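Local coordinates for phenolpthiocerol synthesis type-I polyketide synthase ppsA (Mycobacterium bovis, PDB 7AKC), which probably helps build the lipid core of phthiocerols and phenolphthiocerols from malonyl-CoA or methylmalonyl-CoA units, this chain being its acyltransferase domain, at residues A[163-167]-A[192-197]; A[144-150]-A[210-214]; A[24-28]-A[91-95]; A[94-98]-A[317-321]. One frame throughout, in Å; residues are numbered along the deposited sequence.

Contact 1 (A[163-167]-A[192-197]); sequences LIADF and ELITRV. With NA (sodium ion), chain B.
L193 fills the hollow of this contact, pushing its isobutyl group between L163, I164 and the ring of F167, all from 163-167. CD2 lies over one face of F167, 4.0 Å from the ring centroid and 19° off the normal, a CH-pi contact displaced toward the rim, and the same L193 CD2 rests 3.8 Å from L163 CG. L193 CD1 sits in the corner between I164 CG2, 3.9 Å away, and the CD2 side of the F167 ring. L163 slides past L193 in the opposite direction; with its CG anti to the backbone N (chi1 167°), L163 CD2 goes on to within 3.6 Å of V197 CG2. Helices 157-164 and 187-199 thus pack side by side on the antiparallel sheet, as in the ferredoxin-like small subdomain of acyltransferases, and L193 also touches I183 of strand 180-184.

Around the ring edge the contact becomes polar. F167 CE1 points at the face of the R196 guanidinium, 3.6 Å from R196 NH1, with the planes 89° apart, so this is an edge approach and not a cation over the ring. E192 OE1 stands at the same edge, 4.0 Å from F167 CZ, while E192 OE2 takes the salt bridge from R196 NH2 at 3.0 Å. The turn from I164 to F167 offers both end carbonyls to a sodium ion, which V170 O and three waters complete to six ligands. No hydrogen bond joins the segments: the chemistry implies adhesion by apolar burial, with the ion probably fixing the turn that carries F167 and the E192–R196 pair closing the outer side.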
loop_
_atom_site.group_PDB
_atom_site.type_symbol
_atom_site.label_atom_id
_atom_site.label_comp_id
_atom_site.label_asym_id
_atom_site.label_seq_id
_atom_site.Cartn_x
_atom_site.Cartn_y
_atom_site.Cartn_z
ATOM N N LEU A 163 4.857 -18.999 -10.761
ATOM C CA LEU A 163 4.445 -19.874 -9.662
ATOM C C LEU A 163 2.903 -19.925 -9.471
ATOM O O LEU A 163 2.349 -21.017 -9.181
ATOM C CB LEU A 163 5.078 -19.302 -8.377
ATOM C CG LEU A 163 4.533 -19.889 -7.039
ATOM C CD1 LEU A 163 4.990 -21.370 -6.881
ATOM C CD2 LEU A 163 4.938 -19.010 -5.884
ATOM N N ILE A 164 2.257 -18.759 -9.599
ATOM C CA ILE A 164 0.821 -18.703 -9.298
ATOM C C ILE A 164 -0.077 -18.745 -10.541
ATOM O O ILE A 164 -1.294 -18.622 -10.406
ATOM C CB ILE A 164 0.514 -17.473 -8.453
ATOM C CG1 ILE A 164 0.760 -16.166 -9.252
ATOM C CG2 ILE A 164 1.257 -17.525 -7.129
ATOM C CD1 ILE A 164 0.454 -14.958 -8.465
ATOM N N ALA A 165 0.496 -18.964 -11.722
ATOM C CA ALA A 165 -0.281 -18.942 -12.961
ATOM C C ALA A 165 -1.386 -20.013 -12.960
ATOM O O ALA A 165 -2.425 -19.803 -13.579
ATOM C CB ALA A 165 0.647 -19.127 -14.163
ATOM N N ASP A 166 -1.147 -21.149 -12.279
ATOM C CA ASP A 166 -2.177 -22.190 -12.234
ATOM C C ASP A 166 -3.077 -22.102 -10.993
ATOM O O ASP A 166 -3.831 -23.040 -10.750
ATOM C CB ASP A 166 -1.596 -23.595 -12.412
ATOM C CG ASP A 166 -0.372 -23.900 -11.561
ATOM O OD1 ASP A 166 0.086 -22.990 -10.808
ATOM O OD2 ASP A 166 0.122 -25.069 -11.628
ATOM N N PHE A 167 -3.040 -21.007 -10.232
ATOM C CA PHE A 167 -3.910 -20.830 -9.061
ATOM C C PHE A 167 -4.819 -19.688 -9.410
ATOM O O PHE A 167 -4.443 -18.541 -9.166
ATOM C CB PHE A 167 -3.090 -20.485 -7.802
ATOM C CG PHE A 167 -2.517 -21.669 -7.068
ATOM C CD1 PHE A 167 -1.495 -22.431 -7.631
ATOM C CD2 PHE A 167 -2.980 -22.013 -5.809
ATOM C CE1 PHE A 167 -0.967 -23.538 -6.950
ATOM C CE2 PHE A 167 -2.463 -23.126 -5.131
ATOM C CZ PHE A 167 -1.444 -23.872 -5.697
ATOM N N GLU A 192 -0.337 -23.377 0.827
ATOM C CA GLU A 192 0.198 -24.398 -0.094
ATOM C C GLU A 192 1.354 -23.800 -0.901
ATOM O O GLU A 192 2.360 -24.470 -1.163
ATOM C CB GLU A 192 -0.881 -24.970 -1.034
ATOM C CG GLU A 192 -0.253 -25.976 -1.997
ATOM C CD GLU A 192 -1.098 -26.772 -2.967
ATOM O OE1 GLU A 192 -2.339 -26.626 -2.942
ATOM O OE2 GLU A 192 -0.508 -27.579 -3.727
ATOM N N LEU A 193 1.202 -22.527 -1.296
ATOM C CA LEU A 193 2.237 -21.864 -2.110
ATOM C C LEU A 193 3.510 -21.602 -1.293
ATOM O O LEU A 193 4.612 -21.718 -1.827
ATOM C CB LEU A 193 1.690 -20.579 -2.736
ATOM C CG LEU A 193 0.739 -20.912 -3.861
ATOM C CD1 LEU A 193 -0.162 -19.711 -4.171
ATOM C CD2 LEU A 193 1.566 -21.348 -5.076
ATOM N N ILE A 194 3.367 -21.271 -0.000
ATOM C CA ILE A 194 4.530 -21.089 0.894
ATOM C C ILE A 194 5.344 -22.389 0.967
ATOM O O ILE A 194 6.569 -22.369 0.886
ATOM C CB ILE A 194 4.014 -20.626 2.285
ATOM C CG1 ILE A 194 3.535 -19.154 2.190
ATOM C CG2 ILE A 194 5.030 -20.811 3.377
ATOM C CD1 ILE A 194 2.865 -18.703 3.429
ATOM N N THR A 195 4.636 -23.532 1.076
ATOM C CA THR A 195 5.250 -24.849 1.101
ATOM C C THR A 195 5.977 -25.126 -0.224
ATOM O O THR A 195 7.110 -25.624 -0.207
ATOM C CB THR A 195 4.186 -25.929 1.344
ATOM O OG1 THR A 195 3.601 -25.700 2.631
ATOM C CG2 THR A 195 4.806 -27.387 1.323
ATOM N N ARG A 196 5.329 -24.807 -1.377
ATOM C CA ARG A 196 5.970 -25.060 -2.667
ATOM C C ARG A 196 7.235 -24.203 -2.820
ATOM O O ARG A 196 8.260 -24.683 -3.303
ATOM C CB ARG A 196 4.982 -24.741 -3.816
ATOM C CG ARG A 196 3.812 -25.743 -3.913
ATOM C CD ARG A 196 2.975 -25.481 -5.161
ATOM N NE ARG A 196 1.938 -26.491 -5.356
ATOM C CZ ARG A 196 1.308 -26.708 -6.510
ATOM N NH1 ARG A 196 1.623 -26.002 -7.592
ATOM N NH2 ARG A 196 0.397 -27.672 -6.607
ATOM N N VAL A 197 7.178 -22.939 -2.355
ATOM C CA VAL A 197 8.330 -22.033 -2.498
ATOM C C VAL A 197 9.472 -22.592 -1.630
ATOM O O VAL A 197 10.565 -22.780 -2.135
ATOM C CB VAL A 197 7.973 -20.594 -2.115
ATOM C CG1 VAL A 197 9.222 -19.694 -2.067
ATOM C CG2 VAL A 197 6.950 -20.022 -3.101
HETATM NA NA NA B . -3.099 -16.894 -10.212
HETATM O O HOH W 1 -3.832 -17.594 -12.352
HETATM O O HOH W 2 -2.077 -15.156 -11.404
HETATM O O HOH W 3 -5.042 -15.720 -11.182
#

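Contact 2 (A[144-150]-A[210-214]); sequences LSGQGGM and EVAPH
The psi of S145 (126°) turns the following peptide so that G146 N-H faces E210 O, and the positive phi of G146 then bends the chain toward G148. In M150, chi1 (-64°) and an extended chi2 bring SD to P213, while the bend at chi3 turns the methyl CE toward P213 O and the edge of H214. The G146 N to E210 O bond is 3.1 Å long with 158° at the hydrogen, and the donor arrives nearly along the C=O axis. Beside it V211 straddles the bend: its CG2 is 3.7 Å from S145 CA, and its CG1 is 4.0 Å from L144 CB. A212 CB presses on the backbone of the strand, 3.6 Å from G148 C, an approach suited to glycine there. One water bridges L144 O, G148 N and A212 N.

At the far end the M150 side chain crosses P213 at about a right angle, M150 SD 4.1 Å from P213 CD. H214 NE2 hydrogen-bonds S112 OG, and its ND1 pairs with N266 O. S112 belongs to a GxSxG sequence that resembles a nucleophile elbow. The arrangement is consistent with the Ser-His active site of acyltransferases, where the ferredoxin-like small subdomain meets the hydrolase-like core.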
loop_
_atom_site.group_PDB
_atom_site.type_symbol
_atom_site.label_atom_id
_atom_site.label_comp_id
_atom_site.label_asym_id
_atom_site.label_seq_id
_atom_site.Cartn_x
_atom_site.Cartn_y
_atom_site.Cartn_z
ATOM N N LEU A 144 -15.343 -10.744 4.913
ATOM C CA LEU A 144 -14.297 -11.643 4.339
ATOM C C LEU A 144 -13.178 -11.852 5.359
ATOM O O LEU A 144 -12.167 -12.458 5.003
ATOM C CB LEU A 144 -13.773 -11.019 3.044
ATOM C CG LEU A 144 -14.818 -10.815 1.950
ATOM C CD1 LEU A 144 -14.170 -10.356 0.660
ATOM C CD2 LEU A 144 -15.616 -12.085 1.717
ATOM N N SER A 145 -13.360 -11.362 6.585
ATOM C CA SER A 145 -12.348 -11.486 7.618
ATOM C C SER A 145 -11.870 -12.942 7.780
ATOM O O SER A 145 -12.670 -13.872 7.894
ATOM C CB SER A 145 -12.872 -10.916 8.945
ATOM O OG SER A 145 -13.060 -9.500 8.890
ATOM N N GLY A 146 -10.566 -13.123 7.692
ATOM C CA GLY A 146 -9.948 -14.422 7.884
ATOM C C GLY A 146 -9.916 -15.376 6.710
ATOM O O GLY A 146 -9.278 -16.429 6.792
ATOM N N GLN A 147 -10.613 -15.057 5.620
ATOM C CA GLN A 147 -10.665 -15.965 4.461
ATOM C C GLN A 147 -9.418 -15.914 3.607
ATOM O O GLN A 147 -9.021 -16.925 3.025
ATOM C CB GLN A 147 -11.894 -15.640 3.578
ATOM C CG GLN A 147 -13.195 -15.964 4.298
ATOM C CD GLN A 147 -14.428 -15.609 3.507
ATOM O OE1 GLN A 147 -14.420 -15.554 2.268
ATOM N NE2 GLN A 147 -15.532 -15.351 4.237
ATOM N N GLY A 148 -8.849 -14.721 3.463
ATOM C CA GLY A 148 -7.690 -14.544 2.585
ATOM C C GLY A 148 -6.435 -14.254 3.355
ATOM O O GLY A 148 -6.464 -13.831 4.517
ATOM N N GLY A 149 -5.323 -14.560 2.743
ATOM C CA GLY A 149 -4.031 -14.322 3.349
ATOM C C GLY A 149 -3.057 -13.802 2.307
ATOM O O GLY A 149 -3.410 -13.631 1.138
ATOM N N MET A 150 -1.901 -13.389 2.780
ATOM C CA MET A 150 -0.841 -12.910 1.897
ATOM C C MET A 150 0.460 -13.610 2.240
ATOM O O MET A 150 0.618 -14.085 3.356
ATOM C CB MET A 150 -0.694 -11.393 1.996
ATOM C CG MET A 150 -1.953 -10.684 1.515
ATOM S SD MET A 150 -1.924 -8.887 1.670
ATOM C CE MET A 150 -1.770 -8.425 0.019
ATOM N N GLU A 210 -6.161 -8.645 8.420
ATOM C CA GLU A 210 -7.582 -8.846 8.748
ATOM C C GLU A 210 -8.352 -9.373 7.552
ATOM O O GLU A 210 -9.119 -10.326 7.696
ATOM C CB GLU A 210 -8.250 -7.556 9.285
ATOM C CG GLU A 210 -7.803 -7.118 10.670
ATOM C CD GLU A 210 -6.346 -6.753 10.898
ATOM O OE1 GLU A 210 -5.649 -6.353 9.933
ATOM O OE2 GLU A 210 -5.906 -6.833 12.065
ATOM N N VAL A 211 -8.151 -8.716 6.408
ATOM C CA VAL A 211 -8.802 -9.100 5.125
ATOM C C VAL A 211 -7.757 -8.854 4.035
ATOM O O VAL A 211 -7.175 -7.784 4.014
ATOM C CB VAL A 211 -10.074 -8.294 4.811
ATOM C CG1 VAL A 211 -10.623 -8.618 3.430
ATOM C CG2 VAL A 211 -11.157 -8.469 5.856
ATOM N N ALA A 212 -7.547 -9.835 3.176
ATOM C CA ALA A 212 -6.533 -9.699 2.112
ATOM C C ALA A 212 -7.128 -8.980 0.912
ATOM O O ALA A 212 -8.044 -9.491 0.292
ATOM C CB ALA A 212 -5.984 -11.039 1.736
ATOM N N PRO A 213 -6.609 -7.792 0.561
ATOM C CA PRO A 213 -7.049 -7.133 -0.628
ATOM C C PRO A 213 -6.145 -7.544 -1.805
ATOM O O PRO A 213 -5.405 -8.474 -1.671
ATOM C CB PRO A 213 -6.914 -5.657 -0.220
ATOM C CG PRO A 213 -6.007 -5.611 0.997
ATOM C CD PRO A 213 -5.591 -7.035 1.278
ATOM N N HIS A 214 -6.273 -6.872 -2.944
ATOM C CA HIS A 214 -5.366 -7.094 -4.104
ATOM C C HIS A 214 -5.454 -8.523 -4.637
ATOM O O HIS A 214 -4.419 -9.065 -5.018
ATOM C CB HIS A 214 -3.961 -6.581 -3.803
ATOM C CG HIS A 214 -4.009 -5.305 -3.050
ATOM N ND1 HIS A 214 -4.608 -4.185 -3.561
ATOM C CD2 HIS A 214 -3.611 -4.992 -1.806
ATOM C CE1 HIS A 214 -4.549 -3.219 -2.681
ATOM N NE2 HIS A 214 -3.958 -3.693 -1.606
HETATM O O HOH W 4 -9.810 -12.072 3.607
HETATM O O HOH W 5 -7.858 -12.566 6.484
#

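Contact 3 (A[24-28]-A[91-95]); sequences VFVYS and QLALT
Y27 and T95 meet through their hydroxyls at the tight centre of this buried contact: Y27 OH donates to T95 OG1 at 2.7 Å, and the threonine oxygen lies in the plane of the phenol ring. T95 OG1 in turn gives its own proton to Q91 O, also at 2.7 Å, from above the carbonyl plane, while T95 N reaches that oxygen from the opposite face. The Q91 carbonyl is thus gripped twice, and the T95 hydroxyl is both acceptor and donor, which should fix its rotation. One hydroxyl serves its own helix and the strand at once.

Q91 runs alongside Y27 in the opposite direction. Its CB touches the edge of the ring, 3.8 Å from Y27 CD1, and its amide plane stands 83° from that ring. From there Q91 NE2 extends to S28 O at 2.9 Å, using a lone pair in the carbonyl plane, although the bond is bent (133° at the hydrogen). This end is the wetter one, since a water accepts from Q91 NE2 at 2.7 Å and from S28 N at 2.9 Å. Packing is looser at the other end, where F25 offers only its ring edge, with CD2 4.1 Å from T95 CG2.

The strand and helix axes run nearly antiparallel, 160° apart. Strand 23-27 lies between 107-110 and 287-290 in the parallel sheet; helix 79-100 covers it here, F25 also meets the ring of W98, and A118 and V121 of helix 115-121 pack on Y27.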
loop_
_atom_site.group_PDB
_atom_site.type_symbol
_atom_site.label_atom_id
_atom_site.label_comp_id
_atom_site.label_asym_id
_atom_site.label_seq_id
_atom_site.Cartn_x
_atom_site.Cartn_y
_atom_site.Cartn_z
ATOM N N VAL A 24 9.765 12.533 0.631
ATOM C CA VAL A 24 8.559 11.767 0.316
ATOM C C VAL A 24 8.001 11.181 1.572
ATOM O O VAL A 24 8.750 10.579 2.333
ATOM C CB VAL A 24 8.840 10.622 -0.665
ATOM C CG1 VAL A 24 7.540 9.962 -1.114
ATOM C CG2 VAL A 24 9.648 11.107 -1.870
ATOM N N PHE A 25 6.684 11.273 1.760
ATOM C CA PHE A 25 6.046 10.625 2.908
ATOM C C PHE A 25 5.375 9.395 2.362
ATOM O O PHE A 25 4.640 9.481 1.386
ATOM C CB PHE A 25 5.032 11.552 3.595
ATOM C CG PHE A 25 5.635 12.572 4.555
ATOM C CD1 PHE A 25 6.976 12.919 4.483
ATOM C CD2 PHE A 25 4.861 13.164 5.549
ATOM C CE1 PHE A 25 7.518 13.872 5.353
ATOM C CE2 PHE A 25 5.416 14.088 6.440
ATOM C CZ PHE A 25 6.739 14.443 6.340
ATOM N N VAL A 26 5.643 8.242 2.976
ATOM C CA VAL A 26 5.111 6.965 2.539
ATOM C C VAL A 26 4.095 6.445 3.559
ATOM O O VAL A 26 4.413 6.353 4.738
ATOM C CB VAL A 26 6.229 5.939 2.267
ATOM C CG1 VAL A 26 5.625 4.619 1.790
ATOM C CG2 VAL A 26 7.247 6.475 1.235
ATOM N N TYR A 27 2.878 6.127 3.096
ATOM C CA TYR A 27 1.799 5.660 3.954
ATOM C C TYR A 27 1.549 4.198 3.701
ATOM O O TYR A 27 1.127 3.843 2.604
ATOM C CB TYR A 27 0.535 6.491 3.701
ATOM C CG TYR A 27 0.770 7.928 4.096
ATOM C CD1 TYR A 27 0.562 8.351 5.402
ATOM C CD2 TYR A 27 1.319 8.836 3.197
ATOM C CE1 TYR A 27 0.827 9.663 5.787
ATOM C CE2 TYR A 27 1.659 10.133 3.588
ATOM C CZ TYR A 27 1.389 10.549 4.880
ATOM O OH TYR A 27 1.674 11.832 5.260
ATOM N N SER A 28 1.818 3.345 4.695
ATOM C CA SER A 28 1.635 1.907 4.499
ATOM C C SER A 28 0.147 1.531 4.599
ATOM O O SER A 28 -0.632 2.273 5.210
ATOM C CB SER A 28 2.464 1.134 5.520
ATOM O OG SER A 28 1.935 1.258 6.827
ATOM N N GLN A 91 -1.771 8.092 11.092
ATOM C CA GLN A 91 -1.034 8.601 9.928
ATOM C C GLN A 91 -1.229 10.128 9.769
ATOM O O GLN A 91 -0.255 10.860 9.644
ATOM C CB GLN A 91 -1.435 7.846 8.649
ATOM C CG GLN A 91 -0.840 6.433 8.559
ATOM C CD GLN A 91 -1.497 5.619 7.465
ATOM O OE1 GLN A 91 -2.666 5.811 7.147
ATOM N NE2 GLN A 91 -0.767 4.699 6.838
ATOM N N LEU A 92 -2.483 10.596 9.845
ATOM C CA LEU A 92 -2.801 12.013 9.720
ATOM C C LEU A 92 -2.226 12.839 10.873
ATOM O O LEU A 92 -1.759 13.957 10.635
ATOM C CB LEU A 92 -4.320 12.233 9.615
ATOM C CG LEU A 92 -5.016 11.634 8.385
ATOM C CD1 LEU A 92 -6.483 12.007 8.376
ATOM C CD2 LEU A 92 -4.340 12.081 7.069
ATOM N N ALA A 93 -2.218 12.287 12.098
ATOM C CA ALA A 93 -1.672 13.026 13.238
ATOM C C ALA A 93 -0.138 13.027 13.258
ATOM O O ALA A 93 0.462 14.047 13.640
ATOM C CB ALA A 93 -2.249 12.525 14.561
ATOM N N LEU A 94 0.496 11.918 12.837
ATOM C CA LEU A 94 1.956 11.857 12.771
ATOM C C LEU A 94 2.451 12.780 11.662
ATOM O O LEU A 94 3.456 13.459 11.861
ATOM C CB LEU A 94 2.493 10.442 12.529
ATOM C CG LEU A 94 2.424 9.452 13.684
ATOM C CD1 LEU A 94 2.784 8.040 13.202
ATOM C CD2 LEU A 94 3.291 9.878 14.841
ATOM N N THR A 95 1.717 12.868 10.527
ATOM C CA THR A 95 2.055 13.769 9.425
ATOM C C THR A 95 2.106 15.224 9.918
ATOM O O THR A 95 3.029 15.945 9.553
ATOM C CB THR A 95 1.039 13.654 8.288
ATOM O OG1 THR A 95 1.027 12.313 7.807
ATOM C CG2 THR A 95 1.349 14.604 7.127
HETATM O O HOH W 6 1.888 4.324 7.436
#

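Contact 4 (A[94-98]-A[317-321]); sequences LTELW and LGTLQ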
loop_
_atom_site.group_PDB
_atom_site.type_symbol
_atom_site.label_atom_id
_atom_site.label_comp_id
_atom_site.label_asym_id
_atom_site.label_seq_id
_atom_site.Cartn_x
_atom_site.Cartn_y
_atom_site.Cartn_z
ATOM N N LEU A 94 0.496 11.918 12.837
ATOM C CA LEU A 94 1.956 11.857 12.771
ATOM C C LEU A 94 2.451 12.780 11.662
ATOM O O LEU A 94 3.456 13.459 11.861
ATOM C CB LEU A 94 2.493 10.442 12.529
ATOM C CG LEU A 94 2.424 9.452 13.684
ATOM C CD1 LEU A 94 2.784 8.040 13.202
ATOM C CD2 LEU A 94 3.291 9.878 14.841
ATOM N N THR A 95 1.717 12.868 10.527
ATOM C CA THR A 95 2.055 13.769 9.425
ATOM C C THR A 95 2.106 15.224 9.918
ATOM O O THR A 95 3.029 15.945 9.553
ATOM C CB THR A 95 1.039 13.654 8.288
ATOM O OG1 THR A 95 1.027 12.313 7.807
ATOM C CG2 THR A 95 1.349 14.604 7.127
ATOM N N GLU A 96 1.138 15.647 10.756
ATOM C CA GLU A 96 1.141 17.026 11.263
ATOM C C GLU A 96 2.237 17.270 12.315
ATOM O O GLU A 96 2.736 18.394 12.430
ATOM C CB GLU A 96 -0.250 17.448 11.763
ATOM C CG GLU A 96 -1.149 17.911 10.627
ATOM C CD GLU A 96 -2.619 18.037 10.971
ATOM O OE1 GLU A 96 -2.967 18.886 11.825
ATOM O OE2 GLU A 96 -3.428 17.292 10.371
ATOM N N LEU A 97 2.639 16.212 13.045
ATOM C CA LEU A 97 3.730 16.290 14.007
ATOM C C LEU A 97 5.033 16.559 13.261
ATOM O O LEU A 97 5.811 17.390 13.714
ATOM C CB LEU A 97 3.852 14.997 14.825
ATOM C CG LEU A 97 5.008 14.956 15.833
ATOM C CD1 LEU A 97 4.925 16.089 16.839
ATOM C CD2 LEU A 97 5.082 13.611 16.518
ATOM N N TRP A 98 5.256 15.884 12.099
ATOM C CA TRP A 98 6.455 16.090 11.281
ATOM C C TRP A 98 6.521 17.549 10.822
ATOM O O TRP A 98 7.558 18.188 10.973
ATOM C CB TRP A 98 6.479 15.142 10.057
ATOM C CG TRP A 98 7.112 13.802 10.299
ATOM C CD1 TRP A 98 6.479 12.596 10.362
ATOM C CD2 TRP A 98 8.512 13.527 10.437
ATOM N NE1 TRP A 98 7.395 11.589 10.550
ATOM C CE2 TRP A 98 8.653 12.133 10.598
ATOM C CE3 TRP A 98 9.664 14.325 10.462
ATOM C CZ2 TRP A 98 9.893 11.525 10.781
ATOM C CZ3 TRP A 98 10.893 13.717 10.624
ATOM C CH2 TRP A 98 10.998 12.333 10.776
ATOM N N LEU A 317 13.716 6.287 6.279
ATOM C CA LEU A 317 13.491 6.212 7.725
ATOM C C LEU A 317 12.017 6.128 8.108
ATOM O O LEU A 317 11.143 6.450 7.315
ATOM C CB LEU A 317 14.153 7.393 8.443
ATOM C CG LEU A 317 13.767 8.775 7.938
ATOM C CD1 LEU A 317 12.930 9.504 8.955
ATOM C CD2 LEU A 317 15.004 9.610 7.682
ATOM N N GLY A 318 11.764 5.722 9.347
ATOM C CA GLY A 318 10.411 5.637 9.881
ATOM C C GLY A 318 10.051 6.837 10.735
ATOM O O GLY A 318 10.830 7.786 10.846
ATOM N N THR A 319 8.868 6.795 11.359
ATOM C CA THR A 319 8.360 7.846 12.225
ATOM C C THR A 319 8.445 7.403 13.692
ATOM O O THR A 319 9.027 8.106 14.512
ATOM C CB THR A 319 6.945 8.222 11.782
ATOM O OG1 THR A 319 7.021 8.799 10.477
ATOM C CG2 THR A 319 6.279 9.183 12.740
ATOM N N LEU A 320 7.886 6.227 14.009
ATOM C CA LEU A 320 7.927 5.633 15.343
ATOM C C LEU A 320 8.447 4.182 15.258
ATOM O O LEU A 320 8.503 3.609 14.175
ATOM C CB LEU A 320 6.534 5.662 16.013
ATOM C CG LEU A 320 5.990 7.028 16.450
ATOM C CD1 LEU A 320 4.701 6.844 17.220
ATOM C CD2 LEU A 320 6.989 7.796 17.314
ATOM N N GLN A 321 8.817 3.586 16.404
ATOM C CA GLN A 321 9.296 2.208 16.432
ATOM C C GLN A 321 8.779 1.545 17.689
ATOM O O GLN A 321 8.943 2.105 18.765
ATOM C CB GLN A 321 10.826 2.159 16.420
#
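W98 presents the edge of its indole to T319, and the pair slide past each other in opposite directions. The ring N-H is aimed squarely: W98 NE1 donates to T319 OG1 at 2.8 Å, with 167° at the hydrogen and the oxygen 7° out of the indole plane. Because that hydroxyl also bonds to E290 O, a carbonyl that can only accept, T319 OG1 takes one proton from the indole and passes its own on. Engaged both as acceptor and as donor, the group has little reason to turn.

The other branch of T319 faces L94. With OG1 beside the backbone N and CG2 anti to it (chi1 -65°), the methyl wedges between the two helix residues, T319 CG2 being 3.7 Å from L94 CD1 and 3.4 Å from W98 NE1. L94 approaches T319 at a slant, and its second methyl meets the next residue, L94 CD2 being 4.1 Å from L320 CD1 toward the more exposed side. On the benzene side of the indole, G318 O stands at the edge in the ring plane, 3.9 Å from W98 CZ2. L317 comes in obliquely, its CD1 3.9 Å from W98 CH2.

Helix 79-100 here packs against the chain just as it leaves strand 315-317, the outermost strand on this side of the parallel sheet. Strand 287-290 lies next to it, and its I289 touches W98, L317 and T319, while I291 beyond the strand packs on W98 and T319 too.

Overall arrangement
From the N terminus, contact 3 closes first, joining strand 23-27 to helix 79-100 across a loop that includes the unmodelled residues 35-73. Contact 4 starts on that same helix, sharing L94 and T95, and closes only at 317-321, so its long loop encloses the other two. Within it, contact 2 runs from 144-150 to 210-214, and contact 1 is nested in turn between those ends. None of the loops cross. Contacts 3 and 4 lie about 7 Å apart, centre to centre, and bind one helix to the parallel sheet. Contact 1 holds together the two helices of the small antiparallel subdomain, about 34 Å from contact 3 between centres; contact 2 links that subdomain toward the core.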